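Local coordinates for protein beta-galactosidase/beta-glucuronidase (Faecalibacterium prausnitzii L2-6, PDB 6MVF) that binds flavin mononucleotide and probably hydrolyses beta-glucuronides, as a gut-bacterial member of glycosyl hydrolase family 2, at residues D578-A584 with V598-Q604; L609-K614 with F627-D632; V72-K78 with D131-E137. One frame throughout, in Å; residues are numbered along the deposited sequence.

Contact 1: D578-A584 with V598-Q604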
loop_
_atom_site.group_PDB
_atom_site.type_symbol
_atom_site.label_atom_id
_atom_site.label_comp_id
_atom_site.label_asym_id
_atom_site.label_seq_id
_atom_site.Cartn_x
_atom_site.Cartn_y
_atom_site.Cartn_z
ATOM N N ASP A 578 1.937 -28.781 8.688
ATOM C CA ASP A 578 3.010 -28.033 9.335
ATOM C C ASP A 578 3.224 -28.605 10.736
ATOM O O ASP A 578 2.242 -28.855 11.450
ATOM C CB ASP A 578 2.691 -26.536 9.417
ATOM C CG ASP A 578 2.819 -25.806 8.059
ATOM O OD1 ASP A 578 3.177 -26.440 7.037
ATOM O OD2 ASP A 578 2.554 -24.577 8.023
ATOM N N PRO A 579 4.464 -28.880 11.138
ATOM C CA PRO A 579 4.688 -29.495 12.456
ATOM C C PRO A 579 4.178 -28.609 13.584
ATOM O O PRO A 579 4.386 -27.396 13.584
ATOM C CB PRO A 579 6.210 -29.671 12.515
ATOM C CG PRO A 579 6.619 -29.813 11.094
ATOM C CD PRO A 579 5.646 -28.979 10.263
ATOM N N MET A 580 3.474 -29.224 14.537
ATOM C CA MET A 580 2.918 -28.487 15.661
ATOM C C MET A 580 2.914 -29.384 16.895
ATOM O O MET A 580 2.906 -30.617 16.801
ATOM C CB MET A 580 1.502 -27.948 15.347
ATOM C CG MET A 580 0.464 -29.002 14.891
ATOM S SD MET A 580 -0.156 -30.030 16.255
ATOM C CE MET A 580 -1.204 -28.906 17.184
ATOM N N VAL A 581 2.931 -28.743 18.058
ATOM C CA VAL A 581 2.820 -29.439 19.334
ATOM C C VAL A 581 2.126 -28.497 20.310
ATOM O O VAL A 581 2.509 -27.328 20.438
ATOM C CB VAL A 581 4.191 -29.922 19.857
ATOM C CG1 VAL A 581 5.099 -28.766 20.194
ATOM C CG2 VAL A 581 4.000 -30.826 21.068
ATOM N N HIS A 582 1.091 -29.006 20.987
ATOM C CA HIS A 582 0.185 -28.186 21.789
ATOM C C HIS A 582 -0.129 -28.882 23.099
ATOM O O HIS A 582 -0.620 -30.020 23.101
ATOM C CB HIS A 582 -1.116 -27.896 21.044
ATOM C CG HIS A 582 -2.049 -27.003 21.799
ATOM N ND1 HIS A 582 -3.042 -27.490 22.628
ATOM C CD2 HIS A 582 -2.141 -25.654 21.852
ATOM C CE1 HIS A 582 -3.707 -26.479 23.153
ATOM N NE2 HIS A 582 -3.184 -25.354 22.695
ATOM N N ILE A 583 0.151 -28.193 24.203
ATOM C CA ILE A 583 -0.233 -28.653 25.530
ATOM C C ILE A 583 -1.639 -28.148 25.836
ATOM O O ILE A 583 -1.885 -26.933 25.874
ATOM C CB ILE A 583 0.764 -28.196 26.605
ATOM C CG1 ILE A 583 2.182 -28.686 26.270
ATOM C CG2 ILE A 583 0.317 -28.751 27.956
ATOM C CD1 ILE A 583 3.275 -28.008 27.059
ATOM N N ALA A 584 -2.560 -29.087 26.041
ATOM C CA ALA A 584 -3.943 -28.789 26.364
ATOM C C ALA A 584 -4.078 -28.345 27.819
ATOM O O ALA A 584 -3.218 -28.616 28.666
ATOM C CB ALA A 584 -4.817 -30.014 26.114
ATOM N N VAL A 598 -1.482 -34.007 32.106
ATOM C CA VAL A 598 -1.094 -32.980 31.148
ATOM C C VAL A 598 -1.176 -33.606 29.764
ATOM O O VAL A 598 -0.384 -34.492 29.428
ATOM C CB VAL A 598 0.311 -32.435 31.432
ATOM C CG1 VAL A 598 0.719 -31.486 30.361
ATOM C CG2 VAL A 598 0.363 -31.770 32.819
ATOM N N LYS A 599 -2.137 -33.173 28.964
ATOM C CA LYS A 599 -2.344 -33.770 27.656
ATOM C C LYS A 599 -1.663 -32.931 26.584
ATOM O O LYS A 599 -1.686 -31.699 26.645
ATOM C CB LYS A 599 -3.831 -33.895 27.359
ATOM C CG LYS A 599 -4.162 -34.952 26.338
ATOM C CD LYS A 599 -5.606 -34.830 25.926
ATOM C CE LYS A 599 -6.507 -34.571 27.108
ATOM N NZ LYS A 599 -7.758 -35.360 26.938
ATOM N N VAL A 600 -1.038 -33.604 25.613
ATOM C CA VAL A 600 -0.390 -32.950 24.481
ATOM C C VAL A 600 -0.972 -33.492 23.177
ATOM O O VAL A 600 -1.152 -34.704 23.006
ATOM C CB VAL A 600 1.146 -33.116 24.502
ATOM C CG1 VAL A 600 1.747 -32.397 23.331
ATOM C CG2 VAL A 600 1.727 -32.571 25.779
ATOM N N TYR A 601 -1.271 -32.576 22.259
ATOM C CA TYR A 601 -1.624 -32.891 20.882
ATOM C C TYR A 601 -0.456 -32.541 19.968
ATOM O O TYR A 601 0.167 -31.487 20.125
ATOM C CB TYR A 601 -2.860 -32.109 20.451
ATOM C CG TYR A 601 -4.036 -32.297 21.365
ATOM C CD1 TYR A 601 -4.386 -33.564 21.813
ATOM C CD2 TYR A 601 -4.793 -31.215 21.792
ATOM C CE1 TYR A 601 -5.466 -33.758 22.638
ATOM C CE2 TYR A 601 -5.882 -31.397 22.639
ATOM C CZ TYR A 601 -6.207 -32.679 23.052
ATOM O OH TYR A 601 -7.282 -32.899 23.879
ATOM N N SER A 602 -0.155 -33.427 19.018
ATOM C CA SER A 602 0.942 -33.179 18.093
ATOM C C SER A 602 0.749 -34.003 16.826
ATOM O O SER A 602 0.225 -35.117 16.875
ATOM C CB SER A 602 2.292 -33.509 18.735
ATOM O OG SER A 602 3.321 -33.160 17.834
ATOM N N ASN A 603 1.172 -33.443 15.693
ATOM C CA ASN A 603 1.287 -34.246 14.488
ATOM C C ASN A 603 2.668 -34.885 14.349
ATOM O O ASN A 603 2.940 -35.551 13.352
ATOM C CB ASN A 603 0.907 -33.433 13.231
ATOM C CG ASN A 603 1.686 -32.157 13.081
ATOM O OD1 ASN A 603 2.749 -31.966 13.684
ATOM N ND2 ASN A 603 1.165 -31.267 12.252
ATOM N N GLN A 604 3.534 -34.710 15.332
ATOM C CA GLN A 604 4.687 -35.569 15.507
ATOM C C GLN A 604 4.268 -36.800 16.294
ATOM O O GLN A 604 3.212 -36.825 16.933
ATOM C CB GLN A 604 5.795 -34.832 16.252
ATOM C CG GLN A 604 5.986 -33.419 15.780
ATOM C CD GLN A 604 6.542 -33.331 14.370
ATOM O OE1 GLN A 604 7.739 -33.136 14.179
ATOM N NE2 GLN A 604 5.671 -33.440 13.379
HETATM O O HOH W 1 -3.465 -30.737 30.107
#

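Contact 2: L609-K614 with F627-D632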
loop_
_atom_site.group_PDB
_atom_site.type_symbol
_atom_site.label_atom_id
_atom_site.label_comp_id
_atom_site.label_asym_id
_atom_site.label_seq_id
_atom_site.Cartn_x
_atom_site.Cartn_y
_atom_site.Cartn_z
ATOM N N LEU A 609 7.870 -34.604 27.668
ATOM C CA LEU A 609 7.329 -33.578 28.547
ATOM C C LEU A 609 8.325 -33.225 29.646
ATOM O O LEU A 609 8.988 -34.100 30.207
ATOM C CB LEU A 609 6.012 -34.034 29.176
ATOM C CG LEU A 609 5.271 -32.887 29.873
ATOM C CD1 LEU A 609 4.970 -31.713 28.887
ATOM C CD2 LEU A 609 4.009 -33.406 30.544
ATOM N N TYR A 610 8.415 -31.940 29.963
ATOM C CA TYR A 610 9.261 -31.467 31.046
ATOM C C TYR A 610 8.449 -30.647 32.037
ATOM O O TYR A 610 7.531 -29.911 31.657
ATOM C CB TYR A 610 10.414 -30.607 30.530
ATOM C CG TYR A 610 11.414 -31.343 29.695
ATOM C CD1 TYR A 610 11.326 -31.339 28.301
ATOM C CD2 TYR A 610 12.464 -32.028 30.292
ATOM C CE1 TYR A 610 12.247 -32.010 27.525
ATOM C CE2 TYR A 610 13.393 -32.709 29.525
ATOM C CZ TYR A 610 13.277 -32.695 28.142
ATOM O OH TYR A 610 14.208 -33.360 27.395
ATOM N N CYS A 611 8.822 -30.766 33.310
ATOM C CA CYS A 611 8.187 -30.031 34.398
ATOM C C CYS A 611 9.288 -29.365 35.218
ATOM O O CYS A 611 10.061 -30.051 35.893
ATOM C CB CYS A 611 7.345 -30.960 35.264
ATOM S SG CYS A 611 6.226 -30.079 36.356
ATOM N N ASN A 612 9.364 -28.034 35.141
ATOM C CA ASN A 612 10.449 -27.249 35.735
ATOM C C ASN A 612 11.815 -27.830 35.376
ATOM O O ASN A 612 12.698 -27.981 36.226
ATOM C CB ASN A 612 10.278 -27.129 37.248
ATOM C CG ASN A 612 9.072 -26.290 37.623
ATOM O OD1 ASN A 612 8.682 -25.374 36.877
ATOM N ND2 ASN A 612 8.467 -26.598 38.776
ATOM N N GLY A 613 11.975 -28.171 34.092
ATOM C CA GLY A 613 13.225 -28.669 33.564
ATOM C C GLY A 613 13.493 -30.146 33.770
ATOM O O GLY A 613 14.421 -30.681 33.150
ATOM N N LYS A 614 12.732 -30.825 34.615
ATOM C CA LYS A 614 12.915 -32.254 34.827
ATOM C C LYS A 614 12.019 -33.034 33.865
ATOM O O LYS A 614 10.833 -32.718 33.712
ATOM C CB LYS A 614 12.602 -32.619 36.281
ATOM C CG LYS A 614 13.311 -31.719 37.296
ATOM C CD LYS A 614 12.770 -31.916 38.710
ATOM C CE LYS A 614 11.843 -30.759 39.144
ATOM N NZ LYS A 614 11.263 -30.972 40.512
ATOM N N PHE A 627 0.215 -37.497 29.917
ATOM C CA PHE A 627 1.266 -37.666 30.917
ATOM C C PHE A 627 0.682 -37.446 32.306
ATOM O O PHE A 627 -0.150 -36.552 32.507
ATOM C CB PHE A 627 2.424 -36.675 30.701
ATOM C CG PHE A 627 3.087 -36.780 29.362
ATOM C CD1 PHE A 627 2.521 -36.172 28.242
ATOM C CD2 PHE A 627 4.286 -37.469 29.220
ATOM C CE1 PHE A 627 3.130 -36.248 27.002
ATOM C CE2 PHE A 627 4.911 -37.554 27.980
ATOM C CZ PHE A 627 4.332 -36.934 26.868
ATOM N N ASP A 628 1.102 -38.259 33.264
ATOM C CA ASP A 628 0.724 -38.057 34.656
ATOM C C ASP A 628 1.856 -37.309 35.331
ATOM O O ASP A 628 2.978 -37.821 35.412
ATOM C CB ASP A 628 0.452 -39.378 35.371
ATOM C CG ASP A 628 -1.008 -39.774 35.310
ATOM O OD1 ASP A 628 -1.845 -39.005 35.857
ATOM O OD2 ASP A 628 -1.315 -40.835 34.698
ATOM N N VAL A 629 1.572 -36.103 35.805
ATOM C CA VAL A 629 2.618 -35.201 36.271
ATOM C C VAL A 629 2.393 -34.886 37.740
ATOM O O VAL A 629 1.300 -34.461 38.129
ATOM C CB VAL A 629 2.664 -33.911 35.433
ATOM C CG1 VAL A 629 3.817 -33.014 35.921
ATOM C CG2 VAL A 629 2.763 -34.242 33.909
ATOM N N ALA A 630 3.428 -35.102 38.550
ATOM C CA ALA A 630 3.456 -34.631 39.939
ATOM C C ALA A 630 4.003 -33.215 39.928
ATOM O O ALA A 630 5.215 -32.994 39.940
ATOM C CB ALA A 630 4.307 -35.537 40.818
ATOM N N LEU A 631 3.093 -32.245 39.893
ATOM C CA LEU A 631 3.491 -30.851 39.932
ATOM C C LEU A 631 4.257 -30.559 41.215
ATOM O O LEU A 631 3.948 -31.104 42.280
ATOM C CB LEU A 631 2.258 -29.954 39.833
ATOM C CG LEU A 631 1.429 -30.066 38.555
ATOM C CD1 LEU A 631 0.193 -29.230 38.704
ATOM C CD2 LEU A 631 2.218 -29.626 37.313
ATOM N N ASP A 632 5.290 -29.727 41.095
ATOM C CA ASP A 632 5.942 -29.126 42.249
ATOM C C ASP A 632 5.005 -28.133 42.928
ATOM O O ASP A 632 4.073 -27.597 42.321
ATOM C CB ASP A 632 7.212 -28.396 41.842
ATOM C CG ASP A 632 8.266 -29.322 41.320
ATOM O OD1 ASP A 632 8.158 -30.544 41.587
ATOM O OD2 ASP A 632 9.205 -28.822 40.653
#

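Contact 3: V72-K78 with D131-E137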
loop_
_atom_site.group_PDB
_atom_site.type_symbol
_atom_site.label_atom_id
_atom_site.label_comp_id
_atom_site.label_asym_id
_atom_site.label_seq_id
_atom_site.Cartn_x
_atom_site.Cartn_y
_atom_site.Cartn_z
ATOM N N VAL A 72 -36.443 0.897 7.804
ATOM C CA VAL A 72 -36.368 1.604 6.532
ATOM C C VAL A 72 -35.021 2.304 6.466
ATOM O O VAL A 72 -34.700 3.136 7.328
ATOM C CB VAL A 72 -37.516 2.613 6.369
ATOM C CG1 VAL A 72 -37.396 3.363 5.042
ATOM C CG2 VAL A 72 -38.824 1.893 6.430
ATOM N N TYR A 73 -34.232 1.948 5.458
ATOM C CA TYR A 73 -32.982 2.623 5.139
ATOM C C TYR A 73 -33.259 3.612 4.019
ATOM O O TYR A 73 -34.050 3.327 3.116
ATOM C CB TYR A 73 -31.885 1.635 4.677
ATOM C CG TYR A 73 -31.412 0.570 5.679
ATOM C CD1 TYR A 73 -32.088 -0.643 5.829
ATOM C CD2 TYR A 73 -30.260 0.767 6.431
ATOM C CE1 TYR A 73 -31.647 -1.614 6.713
ATOM C CE2 TYR A 73 -29.808 -0.193 7.320
ATOM C CZ TYR A 73 -30.507 -1.387 7.464
ATOM O OH TYR A 73 -30.033 -2.335 8.362
ATOM N N SER A 74 -32.597 4.765 4.061
ATOM C CA SER A 74 -32.724 5.701 2.955
ATOM C C SER A 74 -31.473 6.556 2.862
ATOM O O SER A 74 -30.828 6.848 3.874
ATOM C CB SER A 74 -33.965 6.596 3.089
ATOM O OG SER A 74 -33.775 7.547 4.113
ATOM N N ARG A 75 -31.140 6.945 1.632
ATOM C CA ARG A 75 -30.006 7.816 1.351
ATOM C C ARG A 75 -30.239 8.496 0.012
ATOM O O ARG A 75 -31.178 8.172 -0.716
ATOM C CB ARG A 75 -28.684 7.043 1.334
ATOM C CG ARG A 75 -28.465 6.207 0.091
ATOM C CD ARG A 75 -26.992 5.871 -0.047
ATOM N NE ARG A 75 -26.321 6.831 -0.915
ATOM C CZ ARG A 75 -25.009 6.897 -1.099
ATOM N NH1 ARG A 75 -24.194 6.069 -0.471
ATOM N NH2 ARG A 75 -24.511 7.801 -1.916
ATOM N N THR A 76 -29.352 9.436 -0.314
ATOM C CA THR A 76 -29.393 10.179 -1.567
ATOM C C THR A 76 -28.265 9.723 -2.490
ATOM O O THR A 76 -27.222 9.258 -2.028
ATOM C CB THR A 76 -29.314 11.677 -1.270
ATOM O OG1 THR A 76 -30.536 12.057 -0.637
ATOM C CG2 THR A 76 -29.123 12.515 -2.541
ATOM N N PHE A 77 -28.499 9.792 -3.803
ATOM C CA PHE A 77 -27.461 9.436 -4.767
ATOM C C PHE A 77 -27.612 10.282 -6.024
ATOM O O PHE A 77 -28.704 10.765 -6.342
ATOM C CB PHE A 77 -27.467 7.928 -5.107
ATOM C CG PHE A 77 -28.673 7.452 -5.891
ATOM C CD1 PHE A 77 -29.839 7.063 -5.251
ATOM C CD2 PHE A 77 -28.619 7.336 -7.272
ATOM C CE1 PHE A 77 -30.933 6.592 -5.981
ATOM C CE2 PHE A 77 -29.725 6.865 -7.998
ATOM C CZ PHE A 77 -30.868 6.491 -7.350
ATOM N N LYS A 78 -26.493 10.485 -6.717
ATOM C CA LYS A 78 -26.503 11.194 -7.986
ATOM C C LYS A 78 -26.700 10.190 -9.105
ATOM O O LYS A 78 -26.184 9.073 -9.045
ATOM C CB LYS A 78 -25.208 11.979 -8.206
ATOM C CG LYS A 78 -24.945 13.020 -7.141
ATOM C CD LYS A 78 -24.654 14.392 -7.749
ATOM C CE LYS A 78 -25.271 15.531 -6.926
ATOM N NZ LYS A 78 -24.942 15.416 -5.470
ATOM N N ASP A 131 -29.595 14.890 -7.590
ATOM C CA ASP A 131 -29.905 14.039 -6.453
ATOM C C ASP A 131 -31.156 13.211 -6.716
ATOM O O ASP A 131 -32.105 13.673 -7.352
ATOM C CB ASP A 131 -30.081 14.889 -5.198
ATOM C CG ASP A 131 -28.764 15.433 -4.666
ATOM O OD1 ASP A 131 -27.701 15.036 -5.190
ATOM O OD2 ASP A 131 -28.788 16.257 -3.721
ATOM N N ASN A 132 -31.126 11.963 -6.249
ATOM C CA ASN A 132 -32.287 11.087 -6.195
ATOM C C ASN A 132 -32.377 10.538 -4.777
ATOM O O ASN A 132 -31.421 10.628 -4.007
ATOM C CB ASN A 132 -32.196 9.938 -7.225
ATOM C CG ASN A 132 -32.189 10.432 -8.660
ATOM O OD1 ASN A 132 -33.153 10.233 -9.409
ATOM N ND2 ASN A 132 -31.100 11.084 -9.056
ATOM N N GLU A 133 -33.529 9.975 -4.418
ATOM C CA GLU A 133 -33.691 9.324 -3.119
ATOM C C GLU A 133 -33.902 7.822 -3.286
ATOM O O GLU A 133 -34.732 7.383 -4.089
ATOM C CB GLU A 133 -34.843 9.941 -2.326
ATOM C CG GLU A 133 -34.364 10.931 -1.249
ATOM C CD GLU A 133 -33.901 10.248 0.057
ATOM O OE1 GLU A 133 -34.537 9.253 0.490
ATOM O OE2 GLU A 133 -32.901 10.718 0.659
ATOM N N LEU A 134 -33.136 7.045 -2.528
ATOM C CA LEU A 134 -33.204 5.589 -2.521
ATOM C C LEU A 134 -33.737 5.122 -1.171
ATOM O O LEU A 134 -33.191 5.495 -0.121
ATOM C CB LEU A 134 -31.818 4.993 -2.792
ATOM C CG LEU A 134 -31.574 3.486 -2.730
ATOM C CD1 LEU A 134 -32.483 2.802 -3.698
ATOM C CD2 LEU A 134 -30.109 3.157 -3.049
ATOM N N THR A 135 -34.801 4.308 -1.205
ATOM C CA THR A 135 -35.491 3.831 -0.006
ATOM C C THR A 135 -35.590 2.313 -0.060
ATOM O O THR A 135 -36.122 1.764 -1.030
ATOM C CB THR A 135 -36.892 4.458 0.104
ATOM O OG1 THR A 135 -36.774 5.888 0.130
ATOM C CG2 THR A 135 -37.601 4.006 1.368
ATOM N N ILE A 136 -35.077 1.633 0.967
ATOM C CA ILE A 136 -35.150 0.172 1.060
ATOM C C ILE A 136 -35.826 -0.198 2.378
ATOM O O ILE A 136 -35.237 -0.048 3.458
ATOM C CB ILE A 136 -33.772 -0.494 0.953
ATOM C CG1 ILE A 136 -33.035 -0.020 -0.301
ATOM C CG2 ILE A 136 -33.930 -2.022 0.940
ATOM C CD1 ILE A 136 -31.516 -0.231 -0.259
ATOM N N GLU A 137 -37.059 -0.687 2.289
ATOM C CA GLU A 137 -37.749 -1.253 3.437
ATOM C C GLU A 137 -37.309 -2.694 3.606
ATOM O O GLU A 137 -37.389 -3.479 2.660
ATOM C CB GLU A 137 -39.264 -1.195 3.244
ATOM C CG GLU A 137 -39.890 0.151 3.548
ATOM C CD GLU A 137 -41.417 0.140 3.445
ATOM O OE1 GLU A 137 -41.966 1.113 2.866
ATOM O OE2 GLU A 137 -42.052 -0.832 3.945
#

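Contact 1: D578-A584 with V598-Q604
In the three-stranded antiparallel sheet of 581-583, 596-602 and 624-629, the edge strand 581-583 pairs with 596-602, and Asn-603 fastens the chain leading into that edge. His-582 and Tyr-601 form a hydrogen-bonded pair, with His-582 N to Tyr-601 O and Tyr-601 N to His-582 O both 2.8 Å, and Ala-584 N continues the pairing on Lys-599 O. One water then takes over, donating to Ala-584 O and accepting from Lys-599 N. At the other end the side chain of Asn-603 takes over most of the pairing: its ND2 gives a nearly straight bond (166°) to Asp-578 O, 2.8 Å away and approached from above the carbonyl plane, while its OD1 receives Met-580 N at 3.0 Å. An asparagine suits this place because one amide offers both a donor and an acceptor. Ser-602 has OG anti to its backbone N (chi1 -176°), which carries the hydroxyl to Met-580 O at 2.8 Å; the same OG accepts from Gln-604 N, an ST turn. Beta-branched residues cover one face, where Val-581 CG2 meets Val-600 CG1 at 3.6 Å and Ile-583 CG2 meets Val-598 CG1. On the other face the small Ala-584 CB packs 3.9 Å from Tyr-601 CE2, and Tyr-601 OH and Lys-599 NZ both reach Glu-515 of helix 507-522. Polar side chains thus prolong the pairing where strand geometry stops, and a shared carboxylate, probably ionised, ties sheet to barrel.

Contact 2: L609-K614 with F627-D632
Leu-609 holds its CG anti to the backbone N (chi1 -168°), which carries CD2 to within 3.6 Å of Phe-627 CB and onto Val-629 CG2, the leucine and valine side chains crossing at about a right angle. Phe-627 has its ring swung beside its own backbone N (chi1 -59°), and this lays one ring face under Leu-609 CB, which sits 3.8 Å from the centroid and almost on the ring normal, a CH-pi contact. Cys-611, compact and apolar, puts SG 3.8 Å from Val-629 CG1, with Leu-631 CD2 a looser neighbour.

Beyond this apolar layer lies a polar clasp. Asn-612 ND2 gives a straight bond (169°) to Asp-632 OD2 at 3.0 Å; the acceptor lies in the amide plane, but the donor arrives on the anti side of the carboxylate, tilted out of its plane. Lys-614 NZ takes the syn lone pair of the same oxygen, also 3.0 Å from Asp-632 OD2, in a salt bridge. Two donors therefore hold one oxygen, which probably favours the charged carboxylate. With an alanine at Asp-632 the Lys-614 ammonium is likely to lose its countercharge, and the Asn-612 amide this acceptor. Asn-612 and Gly-613 form the corners of a type I' turn from Cys-611 to Lys-614, where positive phi suits both residue types.

Strands 609-611 and 627-629 belong to two facing sheets, their axes 9.5 Å apart and nearly parallel, as in a beta-sandwich. Val-598 of strand 596-602 packs on Leu-609 and Val-629, Val-616 of strand 614-620 on Cys-611 and Val-629, and Asn-612 OD1 accepts from Val-637 N of strand 635-641.

Contact 3: V72-K78 with D131-E137
Strands 72-78 and 131-137 run antiparallel in unbroken register, their axes 4.5 Å apart at 144°, with two-way backbone bonds at Tyr-73 with Ile-136, Arg-75 with Leu-134 and Phe-77 with Asn-132. Phe-77 has its ring lodged between backbone N and carbonyl carbon (chi1 68°), which turns it back across the neighbouring strand. Asn-132 CB lies over one ring face, 3.9 Å from the centroid and off-centre, in a CH-pi contact, and Leu-134 CB is 3.7 Å from Phe-77 CE1. The Asn-132 amide is occupied by Arg-128 and Asn-105, so a polar residue fits this buried place.

These are the two central strands of the six-stranded sheet in the family's sugar-binding domain, a jelly-roll-type beta-sandwich; Phe-77 and Ile-136 reach strand 163-168 of the facing sheet. Arg-75 folds along its own strand, NE and NH2 both gripping Thr-76 O.

The opposite face, partly open to solvent, is largely polar. Thr-76 OG1 donates to Glu-133 OE2 at 3.0 Å, meeting it on the anti side, and Lys-78 NZ forms a salt bridge on the syn lone pair of Asp-131 OD1, 2.8 Å away. Further along, Val-72 CG2 packs 3.5 Å from Glu-137 CG, the aliphatic stem of a glutamate whose carboxylate pairs with Lys-103.

How the contacts relate
From the N terminus, contact 3 comes first, its strands closing a loop of 52 intervening residues within the sugar-binding domain. The chain then passes through a second beta domain and the TIM barrel before contact 1 joins 578-584 to 598-604 across a 13-residue loop, and contact 2 follows, spanning 12 residues between 609-614 and 627-632. All three are in series; none nests or crosses. Contacts 1 and 2 touch: Val-598 N probably bonds to Phe-627 O, since strands 596-602 and 624-629 are sheet neighbours, and contact 2 joins that sheet to its facing partner. Contact 3 lies on the opposite side of the chain's centre, its own centre about 54 Å from that of contact 1 and 66 Å from that of contact 2.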